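Local coordinates for interferon-inducible protein AIM2 (Mus musculus, PDB 4JBM) that senses double-stranded DNA in the cytosol through its HIN domain, the part modelled here, and nucleates the AIM2 inflammasome that leads to pyroptosis, at residues 8-13 against 93-98; 28-33 against 37-42; 128-133 against 180-185. One frame throughout, in Å; residues are numbered along the deposited sequence.

Contact 1 of 3, residues 8-13 against 93-98; sequences VLKAIN and RARETP. With nucleotides of chain D; nucleotides of chain C.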
loop_
_atom_site.group_PDB
_atom_site.type_symbol
_atom_site.label_atom_id
_atom_site.label_comp_id
_atom_site.label_asym_id
_atom_site.label_seq_id
_atom_site.Cartn_x
_atom_site.Cartn_y
_atom_site.Cartn_z
ATOM N N VAL A 8 -2.735 -10.791 11.224
ATOM C CA VAL A 8 -2.045 -9.586 10.761
ATOM C C VAL A 8 -0.632 -9.916 10.284
ATOM O O VAL A 8 0.144 -10.555 10.992
ATOM C CB VAL A 8 -2.005 -8.478 11.836
ATOM C CG1 VAL A 8 -1.317 -7.234 11.284
ATOM C CG2 VAL A 8 -3.405 -8.139 12.289
ATOM N N LEU A 9 -0.322 -9.471 9.070
ATOM C CA LEU A 9 0.944 -9.754 8.394
ATOM C C LEU A 9 1.897 -8.562 8.400
ATOM O O LEU A 9 3.109 -8.737 8.512
ATOM C CB LEU A 9 0.678 -10.162 6.942
ATOM C CG LEU A 9 0.508 -11.642 6.585
ATOM C CD1 LEU A 9 -0.247 -12.393 7.642
ATOM C CD2 LEU A 9 -0.208 -11.754 5.255
ATOM N N LYS A 10 1.344 -7.358 8.258
ATOM C CA LYS A 10 2.139 -6.126 8.237
ATOM C C LYS A 10 1.272 -4.956 8.693
ATOM O O LYS A 10 0.063 -4.953 8.454
ATOM C CB LYS A 10 2.668 -5.871 6.824
ATOM C CG LYS A 10 3.631 -4.696 6.667
ATOM C CD LYS A 10 3.880 -4.380 5.183
ATOM C CE LYS A 10 4.959 -3.323 4.999
ATOM N NZ LYS A 10 4.474 -1.981 5.394
ATOM N N ALA A 11 1.881 -3.974 9.352
ATOM C CA ALA A 11 1.179 -2.751 9.754
ATOM C C ALA A 11 2.177 -1.627 10.013
ATOM O O ALA A 11 3.112 -1.794 10.799
ATOM C CB ALA A 11 0.319 -3.001 10.994
ATOM N N ILE A 12 1.989 -0.494 9.338
ATOM C CA ILE A 12 2.837 0.671 9.570
ATOM C C ILE A 12 2.306 1.514 10.730
ATOM O O ILE A 12 1.113 1.476 11.038
ATOM C CB ILE A 12 2.952 1.556 8.317
ATOM C CG1 ILE A 12 1.629 2.270 8.034
ATOM C CG2 ILE A 12 3.408 0.727 7.124
ATOM C CD1 ILE A 12 1.650 3.128 6.774
ATOM N N ASN A 13 3.194 2.270 11.375
ATOM C CA ASN A 13 2.763 3.197 12.416
ATOM C C ASN A 13 1.957 4.343 11.807
ATOM O O ASN A 13 2.285 4.829 10.719
ATOM C CB ASN A 13 3.959 3.735 13.210
ATOM C CG ASN A 13 4.539 2.703 14.163
ATOM O OD1 ASN A 13 3.917 2.340 15.163
ATOM N ND2 ASN A 13 5.747 2.242 13.864
ATOM N N ARG A 93 2.916 -13.778 -1.136
ATOM C CA ARG A 93 2.262 -12.935 -2.142
ATOM C C ARG A 93 1.760 -11.626 -1.540
ATOM O O ARG A 93 1.804 -10.585 -2.189
ATOM C CB ARG A 93 1.145 -13.690 -2.877
ATOM C CG ARG A 93 1.705 -14.483 -4.075
ATOM C CD ARG A 93 0.677 -15.212 -4.938
ATOM N NE ARG A 93 -0.018 -16.292 -4.250
ATOM C CZ ARG A 93 -1.238 -16.184 -3.734
ATOM N NH1 ARG A 93 -1.913 -15.051 -3.858
ATOM N NH2 ARG A 93 -1.794 -17.221 -3.121
ATOM N N ALA A 94 1.330 -11.686 -0.281
ATOM C CA ALA A 94 0.812 -10.518 0.415
ATOM C C ALA A 94 1.880 -9.464 0.526
ATOM O O ALA A 94 1.592 -8.256 0.485
ATOM C CB ALA A 94 0.327 -10.895 1.795
ATOM N N ARG A 95 3.113 -9.932 0.692
ATOM C CA ARG A 95 4.236 -9.031 0.907
ATOM C C ARG A 95 4.978 -8.624 -0.357
ATOM O O ARG A 95 5.756 -7.670 -0.338
ATOM C CB ARG A 95 5.227 -9.654 1.898
ATOM C CG ARG A 95 4.665 -9.907 3.299
ATOM C CD ARG A 95 4.369 -8.603 4.030
ATOM N NE ARG A 95 5.572 -7.812 4.317
ATOM C CZ ARG A 95 6.334 -7.965 5.401
ATOM N NH1 ARG A 95 6.037 -8.890 6.307
ATOM N NH2 ARG A 95 7.397 -7.196 5.586
ATOM N N GLU A 96 4.750 -9.325 -1.464
ATOM C CA GLU A 96 5.594 -9.075 -2.629
ATOM C C GLU A 96 5.078 -7.908 -3.482
ATOM O O GLU A 96 3.889 -7.578 -3.472
ATOM C CB GLU A 96 5.779 -10.352 -3.457
ATOM C CG GLU A 96 4.575 -10.775 -4.279
ATOM C CD GLU A 96 4.797 -12.116 -4.947
ATOM O OE1 GLU A 96 5.828 -12.758 -4.649
ATOM O OE2 GLU A 96 3.943 -12.537 -5.758
ATOM N N THR A 97 6.013 -7.249 -4.155
ATOM C CA THR A 97 5.724 -6.141 -5.053
ATOM C C THR A 97 5.248 -6.684 -6.399
ATOM O O THR A 97 5.980 -7.413 -7.068
ATOM C CB THR A 97 6.980 -5.301 -5.289
ATOM O OG1 THR A 97 7.428 -4.745 -4.040
ATOM C CG2 THR A 97 6.698 -4.188 -6.307
ATOM N N PRO A 98 4.022 -6.327 -6.803
ATOM C CA PRO A 98 3.453 -6.861 -8.046
ATOM C C PRO A 98 4.279 -6.437 -9.266
ATOM O O PRO A 98 4.889 -5.367 -9.245
ATOM C CB PRO A 98 2.060 -6.213 -8.094
ATOM C CG PRO A 98 1.750 -5.825 -6.661
ATOM C CD PRO A 98 3.084 -5.433 -6.096
ATOM P P DG D 2 9.837 -7.319 -3.432
ATOM O OP1 DG D 2 9.878 -5.879 -3.780
ATOM O OP2 DG D 2 8.687 -8.176 -3.826
ATOM O "O5'" DG D 2 11.143 -7.986 -4.059
ATOM C "C5'" DG D 2 12.402 -7.410 -3.776
ATOM C "C4'" DG D 2 13.471 -8.084 -4.612
ATOM O "O4'" DG D 2 13.761 -9.380 -4.047
ATOM C "C3'" DG D 2 13.117 -8.327 -6.069
ATOM O "O3'" DG D 2 14.303 -8.083 -6.818
ATOM C "C2'" DG D 2 12.633 -9.778 -6.105
ATOM C "C1'" DG D 2 13.475 -10.396 -4.993
ATOM N N9 DG D 2 12.860 -11.489 -4.236
ATOM C C8 DG D 2 11.633 -11.528 -3.621
ATOM N N7 DG D 2 11.389 -12.659 -3.009
ATOM C C5 DG D 2 12.544 -13.423 -3.230
ATOM C C6 DG D 2 12.878 -14.751 -2.826
ATOM O O6 DG D 2 12.197 -15.531 -2.159
ATOM N N1 DG D 2 14.144 -15.151 -3.260
ATOM C C2 DG D 2 14.953 -14.356 -4.026
ATOM N N2 DG D 2 16.108 -14.925 -4.347
ATOM N N3 DG D 2 14.670 -13.114 -4.420
ATOM C C4 DG D 2 13.447 -12.715 -3.989
ATOM P P DG C 8 -0.489 -20.625 -4.477
ATOM O OP1 DG C 8 -1.516 -21.351 -3.690
ATOM O OP2 DG C 8 -0.150 -19.213 -4.169
ATOM O "O5'" DG C 8 0.868 -21.468 -4.453
ATOM C "C5'" DG C 8 0.811 -22.823 -4.947
ATOM C "C4'" DG C 8 2.211 -23.391 -4.943
ATOM O "O4'" DG C 8 3.002 -22.868 -6.035
ATOM C "C3'" DG C 8 2.966 -23.084 -3.652
ATOM O "O3'" DG C 8 3.516 -24.275 -3.145
ATOM C "C2'" DG C 8 4.034 -22.073 -4.055
ATOM C "C1'" DG C 8 4.239 -22.415 -5.525
ATOM N N9 DG C 8 4.644 -21.260 -6.309
ATOM C C8 DG C 8 4.090 -20.001 -6.317
ATOM N N7 DG C 8 4.686 -19.159 -7.120
ATOM C C5 DG C 8 5.714 -19.906 -7.675
ATOM C C6 DG C 8 6.689 -19.523 -8.615
ATOM O O6 DG C 8 6.836 -18.422 -9.182
ATOM N N1 DG C 8 7.534 -20.593 -8.895
ATOM C C2 DG C 8 7.434 -21.853 -8.350
ATOM N N2 DG C 8 8.343 -22.742 -8.769
ATOM N N3 DG C 8 6.522 -22.221 -7.460
ATOM C C4 DG C 8 5.699 -21.198 -7.179
ATOM O "O5'" DG D 1 9.375 -8.202 2.785
ATOM C "C5'" DG D 1 8.806 -8.433 1.503
ATOM C "C4'" DG D 1 9.779 -8.029 0.419
ATOM O "O4'" DG D 1 10.984 -8.827 0.528
ATOM C "C3'" DG D 1 9.309 -8.226 -1.010
ATOM O "O3'" DG D 1 10.088 -7.399 -1.842
ATOM C "C2'" DG D 1 9.650 -9.697 -1.214
ATOM C "C1'" DG D 1 11.017 -9.780 -0.534
ATOM N N9 DG D 1 11.326 -11.115 0.008
ATOM C C8 DG D 1 10.512 -11.942 0.745
ATOM N N7 DG D 1 11.069 -13.079 1.092
ATOM C C5 DG D 1 12.332 -13.015 0.529
ATOM C C6 DG D 1 13.398 -13.947 0.548
ATOM O O6 DG D 1 13.423 -15.040 1.101
ATOM N N1 DG D 1 14.521 -13.511 -0.154
ATOM C C2 DG D 1 14.581 -12.289 -0.777
ATOM N N2 DG D 1 15.728 -12.006 -1.402
ATOM N N3 DG D 1 13.588 -11.406 -0.801
ATOM C C4 DG D 1 12.501 -11.820 -0.132
HETATM O O HOH W 1 5.186 -11.072 7.058
#
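Leu9 and Arg95 bring the end of helix 88-95 against strand 4-16 in the first OB-type sheet of the HIN domain, at the place where the protein grips DNA. A classic beta bulge sets Leu9 and Lys10 together opposite Thr30 of strand 25-32, and both point toward the helix. Leu9 makes the apolar touch: its CD2 lies 3.6 Å from Ala94 CB, and Ala94 also packs on Thr30 and Phe37.

Arg95 is worth following outward. Its CB sits 3.8 Å from C5' of DG1 of chain D. The chain then folds back, with chi2 at -68° and chi3 at -65°, which swings the guanidinium over toward the strand. NE comes 3.9 Å from Lys10 CD, the two side chains crossing at about a right angle, while Lys10 CB lies over one guanidinium face, offset toward its rim. NH1 stops 3.7 Å from Leu9 O; a water between them makes at best a weak, doubtful bridge. NH2 approaches O5' of DG1 of chain D without a hydrogen bond.

The same segment holds both DNA strands by their phosphates, in keeping with the electrostatic binding of this domain. Arg93 NE and NH2 share one oxygen, OP2 of DG8 of chain C, which lies near the guanidinium plane; both bonds are clearly bent. Just past the helix, Thr97 N reaches OP2 of DG2 of chain D at 2.8 Å, almost straight at 176°, and Thr97 OG1 donates to OP1 of that phosphate at 2.7 Å.

Contact 2 of 3, residues 28-33 against 37-42; sequences HATVAT and FFFVKV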
loop_
_atom_site.group_PDB
_atom_site.type_symbol
_atom_site.label_atom_id
_atom_site.label_comp_id
_atom_site.label_asym_id
_atom_site.label_seq_id
_atom_site.Cartn_x
_atom_site.Cartn_y
_atom_site.Cartn_z
ATOM N N HIS A 28 -2.204 1.856 7.531
ATOM C CA HIS A 28 -2.446 0.762 6.610
ATOM C C HIS A 28 -1.824 -0.527 7.130
ATOM O O HIS A 28 -0.757 -0.518 7.750
ATOM C CB HIS A 28 -1.875 1.105 5.239
ATOM C CG HIS A 28 -2.606 2.212 4.555
ATOM N ND1 HIS A 28 -2.241 3.536 4.674
ATOM C CD2 HIS A 28 -3.703 2.193 3.761
ATOM C CE1 HIS A 28 -3.071 4.282 3.971
ATOM N NE2 HIS A 28 -3.967 3.496 3.406
ATOM N N ALA A 29 -2.494 -1.638 6.847
ATOM C CA ALA A 29 -2.024 -2.937 7.287
ATOM C C ALA A 29 -2.314 -3.980 6.221
ATOM O O ALA A 29 -3.086 -3.738 5.301
ATOM C CB ALA A 29 -2.678 -3.322 8.611
ATOM N N THR A 30 -1.661 -5.128 6.321
ATOM C CA THR A 30 -1.992 -6.261 5.461
ATOM C C THR A 30 -2.408 -7.396 6.362
ATOM O O THR A 30 -1.728 -7.693 7.344
ATOM C CB THR A 30 -0.800 -6.708 4.614
ATOM O OG1 THR A 30 -0.353 -5.613 3.809
ATOM C CG2 THR A 30 -1.188 -7.869 3.700
ATOM N N VAL A 31 -3.546 -8.007 6.069
ATOM C CA VAL A 31 -4.001 -9.120 6.890
ATOM C C VAL A 31 -4.345 -10.278 5.966
ATOM O O VAL A 31 -4.437 -10.096 4.752
ATOM C CB VAL A 31 -5.208 -8.729 7.767
ATOM C CG1 VAL A 31 -4.878 -7.522 8.634
ATOM C CG2 VAL A 31 -6.413 -8.455 6.902
ATOM N N ALA A 32 -4.520 -11.463 6.528
ATOM C CA ALA A 32 -4.757 -12.643 5.709
ATOM C C ALA A 32 -5.641 -13.653 6.401
ATOM O O ALA A 32 -5.606 -13.806 7.619
ATOM C CB ALA A 32 -3.437 -13.294 5.317
ATOM N N THR A 33 -6.431 -14.357 5.604
ATOM C CA THR A 33 -7.139 -15.522 6.094
ATOM C C THR A 33 -6.328 -16.726 5.663
ATOM O O THR A 33 -5.184 -16.583 5.232
ATOM C CB THR A 33 -8.558 -15.609 5.519
ATOM O OG1 THR A 33 -8.509 -15.582 4.087
ATOM C CG2 THR A 33 -9.380 -14.442 6.004
ATOM N N PHE A 37 -5.019 -12.854 1.173
ATOM C CA PHE A 37 -4.690 -11.675 1.956
ATOM C C PHE A 37 -5.445 -10.476 1.373
ATOM O O PHE A 37 -5.875 -10.487 0.218
ATOM C CB PHE A 37 -3.194 -11.380 1.877
ATOM C CG PHE A 37 -2.739 -10.988 0.500
ATOM C CD1 PHE A 37 -2.401 -11.957 -0.436
ATOM C CD2 PHE A 37 -2.686 -9.650 0.124
ATOM C CE1 PHE A 37 -2.004 -11.601 -1.716
ATOM C CE2 PHE A 37 -2.293 -9.284 -1.156
ATOM C CZ PHE A 37 -1.949 -10.256 -2.077
ATOM N N PHE A 38 -5.597 -9.436 2.176
ATOM C CA PHE A 38 -6.046 -8.154 1.656
ATOM C C PHE A 38 -5.446 -7.045 2.499
ATOM O O PHE A 38 -4.990 -7.281 3.625
ATOM C CB PHE A 38 -7.577 -8.068 1.586
ATOM C CG PHE A 38 -8.269 -8.481 2.848
ATOM C CD1 PHE A 38 -8.538 -7.555 3.843
ATOM C CD2 PHE A 38 -8.643 -9.801 3.044
ATOM C CE1 PHE A 38 -9.182 -7.937 5.005
ATOM C CE2 PHE A 38 -9.281 -10.190 4.204
ATOM C CZ PHE A 38 -9.547 -9.257 5.188
ATOM N N PHE A 39 -5.428 -5.841 1.940
ATOM C CA PHE A 39 -4.918 -4.677 2.648
ATOM C C PHE A 39 -6.075 -4.024 3.367
ATOM O O PHE A 39 -7.218 -4.089 2.908
ATOM C CB PHE A 39 -4.248 -3.720 1.658
ATOM C CG PHE A 39 -3.337 -4.421 0.695
ATOM C CD1 PHE A 39 -2.131 -4.961 1.133
ATOM C CD2 PHE A 39 -3.700 -4.581 -0.636
ATOM C CE1 PHE A 39 -1.290 -5.636 0.253
ATOM C CE2 PHE A 39 -2.866 -5.252 -1.528
ATOM C CZ PHE A 39 -1.658 -5.780 -1.080
ATOM N N VAL A 40 -5.798 -3.465 4.537
ATOM C CA VAL A 40 -6.821 -2.775 5.297
ATOM C C VAL A 40 -6.387 -1.341 5.589
ATOM O O VAL A 40 -5.254 -1.085 6.016
ATOM C CB VAL A 40 -7.230 -3.549 6.588
ATOM C CG1 VAL A 40 -7.557 -4.996 6.260
ATOM C CG2 VAL A 40 -6.121 -3.509 7.616
ATOM N N LYS A 41 -7.283 -0.407 5.284
ATOM C CA LYS A 41 -7.121 0.986 5.671
ATOM C C LYS A 41 -7.900 1.189 6.943
ATOM O O LYS A 41 -9.133 1.096 6.943
ATOM C CB LYS A 41 -7.684 1.921 4.592
ATOM C CG LYS A 41 -7.504 3.416 4.897
ATOM C CD LYS A 41 -7.828 4.291 3.692
ATOM C CE LYS A 41 -9.313 4.272 3.357
ATOM N NZ LYS A 41 -9.642 5.155 2.201
ATOM N N VAL A 42 -7.210 1.441 8.032
ATOM C CA VAL A 42 -7.944 1.670 9.241
ATOM C C VAL A 42 -8.019 3.162 9.561
ATOM O O VAL A 42 -7.053 3.783 9.960
ATOM C CB VAL A 42 -7.394 0.837 10.405
ATOM C CG1 VAL A 42 -6.149 1.459 10.999
ATOM C CG2 VAL A 42 -8.462 0.667 11.460
#
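Strands 28-32 and 37-42 run antiparallel as a beta hairpin, their axes 4.6 Å apart at closest and their directions 147° apart, within the first OB-type sheet of the HIN domain. Two hydrogen-bonded pairs hold it: Ala29 with Val40 and Val31 with Phe38, each bonded both ways. Val31 N to Phe38 O, for example, is 2.9 Å. The pairs His28-Lys41, Thr30-Phe39 and Ala32-Phe37 are non-hydrogen-bonded.

On the face carrying Ala29, Val31, Phe38 and Val40 the side chains interlock. Val31 CG2 sits over the face of the Phe38 ring, 3.8 Å from its centroid, a CH-pi contact. Phe38 has CG wedged between its backbone N and carbonyl carbon (chi1 49°), a turn that leans the ring across to Val31. Val31 CG2 also meets Val40 CG1 at 3.7 Å, while the other Val40 methyl, CG2, rests on Ala29 CB. Phe51 covers Ala29 and Val40, and Met69 packs against Phe38 and Val40.

The other face is more mixed. His28 and Lys41 lie side by side and point the same way, the ring NE2 of His28 3.8 Å from the aliphatic CG of Lys41. Ala32 and Phe37 meet through their CB atoms, and helix 88-95 packs over this end of the hairpin through Arg93 and Ala94. Thr30 and Phe39 also run alongside each other: Thr30 OG1 lies at the edge of the Phe39 ring, in its plane, 3.3 Å from CD1.

Contact 3 of 3, residues 128-133 against 180-185; sequences VLYGIH and SFFKVI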
loop_
_atom_site.group_PDB
_atom_site.type_symbol
_atom_site.label_atom_id
_atom_site.label_comp_id
_atom_site.label_asym_id
_atom_site.label_seq_id
_atom_site.Cartn_x
_atom_site.Cartn_y
_atom_site.Cartn_z
ATOM N N VAL A 128 4.492 15.106 -9.783
ATOM C CA VAL A 128 5.694 14.443 -10.255
ATOM C C VAL A 128 5.324 13.103 -10.868
ATOM O O VAL A 128 4.548 12.332 -10.290
ATOM C CB VAL A 128 6.729 14.257 -9.126
ATOM C CG1 VAL A 128 8.047 13.768 -9.685
ATOM C CG2 VAL A 128 6.932 15.561 -8.367
ATOM N N LEU A 129 5.861 12.838 -12.053
ATOM C CA LEU A 129 5.592 11.586 -12.743
ATOM C C LEU A 129 6.861 10.754 -12.703
ATOM O O LEU A 129 7.928 11.212 -13.113
ATOM C CB LEU A 129 5.160 11.824 -14.189
ATOM C CG LEU A 129 4.254 10.737 -14.770
ATOM C CD1 LEU A 129 2.963 10.655 -13.968
ATOM C CD2 LEU A 129 3.953 10.966 -16.239
ATOM N N TYR A 130 6.746 9.531 -12.201
ATOM C CA TYR A 130 7.909 8.675 -12.067
ATOM C C TYR A 130 7.815 7.536 -13.064
ATOM O O TYR A 130 6.897 6.722 -13.008
ATOM C CB TYR A 130 7.997 8.123 -10.645
ATOM C CG TYR A 130 8.248 9.178 -9.580
ATOM C CD1 TYR A 130 9.542 9.547 -9.232
ATOM C CD2 TYR A 130 7.196 9.782 -8.905
ATOM C CE1 TYR A 130 9.780 10.497 -8.249
ATOM C CE2 TYR A 130 7.421 10.730 -7.922
ATOM C CZ TYR A 130 8.713 11.085 -7.599
ATOM O OH TYR A 130 8.940 12.030 -6.623
ATOM N N GLY A 131 8.768 7.484 -13.990
ATOM C CA GLY A 131 8.837 6.355 -14.892
ATOM C C GLY A 131 9.434 5.221 -14.086
ATOM O O GLY A 131 10.565 5.310 -13.628
ATOM N N ILE A 132 8.661 4.163 -13.883
ATOM C CA ILE A 132 9.146 3.013 -13.154
ATOM C C ILE A 132 9.243 1.829 -14.097
ATOM O O ILE A 132 8.559 1.797 -15.133
ATOM C CB ILE A 132 8.249 2.645 -11.949
ATOM C CG1 ILE A 132 6.871 2.176 -12.416
ATOM C CG2 ILE A 132 8.130 3.806 -10.988
ATOM C CD1 ILE A 132 6.010 1.562 -11.293
ATOM N N HIS A 133 10.096 0.867 -13.742
ATOM C CA HIS A 133 10.327 -0.274 -14.624
ATOM C C HIS A 133 10.710 -1.569 -13.918
ATOM O O HIS A 133 11.330 -1.564 -12.844
ATOM C CB HIS A 133 11.398 0.070 -15.668
ATOM C CG HIS A 133 12.788 0.126 -15.114
ATOM N ND1 HIS A 133 13.262 1.210 -14.413
ATOM C CD2 HIS A 133 13.800 -0.775 -15.149
ATOM C CE1 HIS A 133 14.511 0.982 -14.044
ATOM N NE2 HIS A 133 14.859 -0.215 -14.473
ATOM N N SER A 180 -2.296 8.066 0.624
ATOM C CA SER A 180 -1.157 7.266 0.191
ATOM C C SER A 180 0.072 7.659 0.997
ATOM O O SER A 180 0.162 8.775 1.505
ATOM C CB SER A 180 -0.880 7.452 -1.305
ATOM O OG SER A 180 -2.031 7.160 -2.070
ATOM N N PHE A 181 1.010 6.734 1.124
ATOM C CA PHE A 181 2.319 7.039 1.668
ATOM C C PHE A 181 3.333 6.850 0.537
ATOM O O PHE A 181 3.219 5.916 -0.260
ATOM C CB PHE A 181 2.638 6.115 2.841
ATOM C CG PHE A 181 3.720 6.633 3.736
ATOM C CD1 PHE A 181 5.053 6.489 3.390
ATOM C CD2 PHE A 181 3.402 7.244 4.931
ATOM C CE1 PHE A 181 6.051 6.954 4.218
ATOM C CE2 PHE A 181 4.391 7.718 5.763
ATOM C CZ PHE A 181 5.722 7.572 5.406
ATOM N N PHE A 182 4.336 7.717 0.477
ATOM C CA PHE A 182 5.339 7.646 -0.572
ATOM C C PHE A 182 6.698 7.874 0.057
ATOM O O PHE A 182 6.849 8.770 0.885
ATOM C CB PHE A 182 5.061 8.713 -1.635
ATOM C CG PHE A 182 6.121 8.823 -2.698
ATOM C CD1 PHE A 182 6.073 8.012 -3.815
ATOM C CD2 PHE A 182 7.144 9.755 -2.592
ATOM C CE1 PHE A 182 7.030 8.112 -4.803
ATOM C CE2 PHE A 182 8.110 9.860 -3.579
ATOM C CZ PHE A 182 8.049 9.039 -4.686
ATOM N N LYS A 183 7.682 7.068 -0.327
ATOM C CA LYS A 183 9.035 7.238 0.199
ATOM C C LYS A 183 10.094 7.008 -0.872
ATOM O O LYS A 183 9.972 6.111 -1.691
ATOM C CB LYS A 183 9.284 6.289 1.374
ATOM C CG LYS A 183 10.606 6.541 2.092
ATOM C CD LYS A 183 10.763 5.688 3.347
ATOM C CE LYS A 183 11.849 6.259 4.251
ATOM N NZ LYS A 183 11.554 6.035 5.692
ATOM N N VAL A 184 11.148 7.813 -0.853
ATOM C CA VAL A 184 12.241 7.617 -1.793
ATOM C C VAL A 184 13.332 6.802 -1.117
ATOM O O VAL A 184 13.818 7.170 -0.040
ATOM C CB VAL A 184 12.818 8.953 -2.309
ATOM C CG1 VAL A 184 14.167 8.726 -2.967
ATOM C CG2 VAL A 184 11.858 9.599 -3.287
ATOM N N ILE A 185 13.704 5.691 -1.752
ATOM C CA ILE A 185 14.773 4.836 -1.257
ATOM C C ILE A 185 15.974 5.054 -2.158
ATOM O O ILE A 185 15.976 4.634 -3.313
ATOM C CB ILE A 185 14.386 3.341 -1.282
ATOM C CG1 ILE A 185 13.003 3.129 -0.655
ATOM C CG2 ILE A 185 15.431 2.514 -0.549
ATOM C CD1 ILE A 185 12.970 3.329 0.851
#
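Tyr130 and Phe182 alone carry this contact, reaching from opposite directions across the interior between strands 127-134 and 181-185. The backbones stay well apart, 11.2 Å between Tyr130 CA and Val184 CA at the nearest approach, and no hydrogen bond joins the segments.

The aromatic interaction comes first. The ring centroids are 5.2 Å apart and the planes are inclined at 34°, an oblique aromatic pair. Phe182 brings in its far corner: CZ lies 3.6 Å from Tyr130 CZ and nearly as close to Tyr130 CE2. The phenol oxygen joins in by van der Waals contact, Tyr130 OH standing 3.8 Å from Phe182 CE2. Phe182 reaches this far because its CG is trans to the backbone N (chi1 174°), carrying the ring out from its strand.

Further side chains pack round the two rings. Val128, two residues back on the same strand, lays CG1 over one face of the Tyr130 ring, 3.4 Å above its plane and toward the rim, and Val143 of strand 137-144 also touches Tyr130. Phe182 rests on Ile158 of strand 157-160 and on Thr150 from a loop.

Both strands belong to the curled second sheet, in which each pairs with other strands rather than with its partner here. The aromatic pair thus spans the inside of that sheet, between strands that are not neighbours, in the second OB fold of the HIN domain.

Contacts 1 and 2 belong to one sheet and touch directly: the bulge of strand 4-16 is hydrogen-bonded to Thr30 of the hairpin, which helix 88-95 also touches. Contact 2 is the buried one of the pair, made of a backbone ladder and mostly apolar side chains. Contact 1 is only partly buried, a small apolar touch and a crossing of two basic side chains beside phosphate-binding groups. Contact 3 stands apart in the other sheet, its centre about 22 Å from that of contact 2 and on the opposite side of the chain's centre. It is partly buried and joins strands through aromatic side chains alone, without contact 2's backbone bonds or contact 1's DNA phosphates.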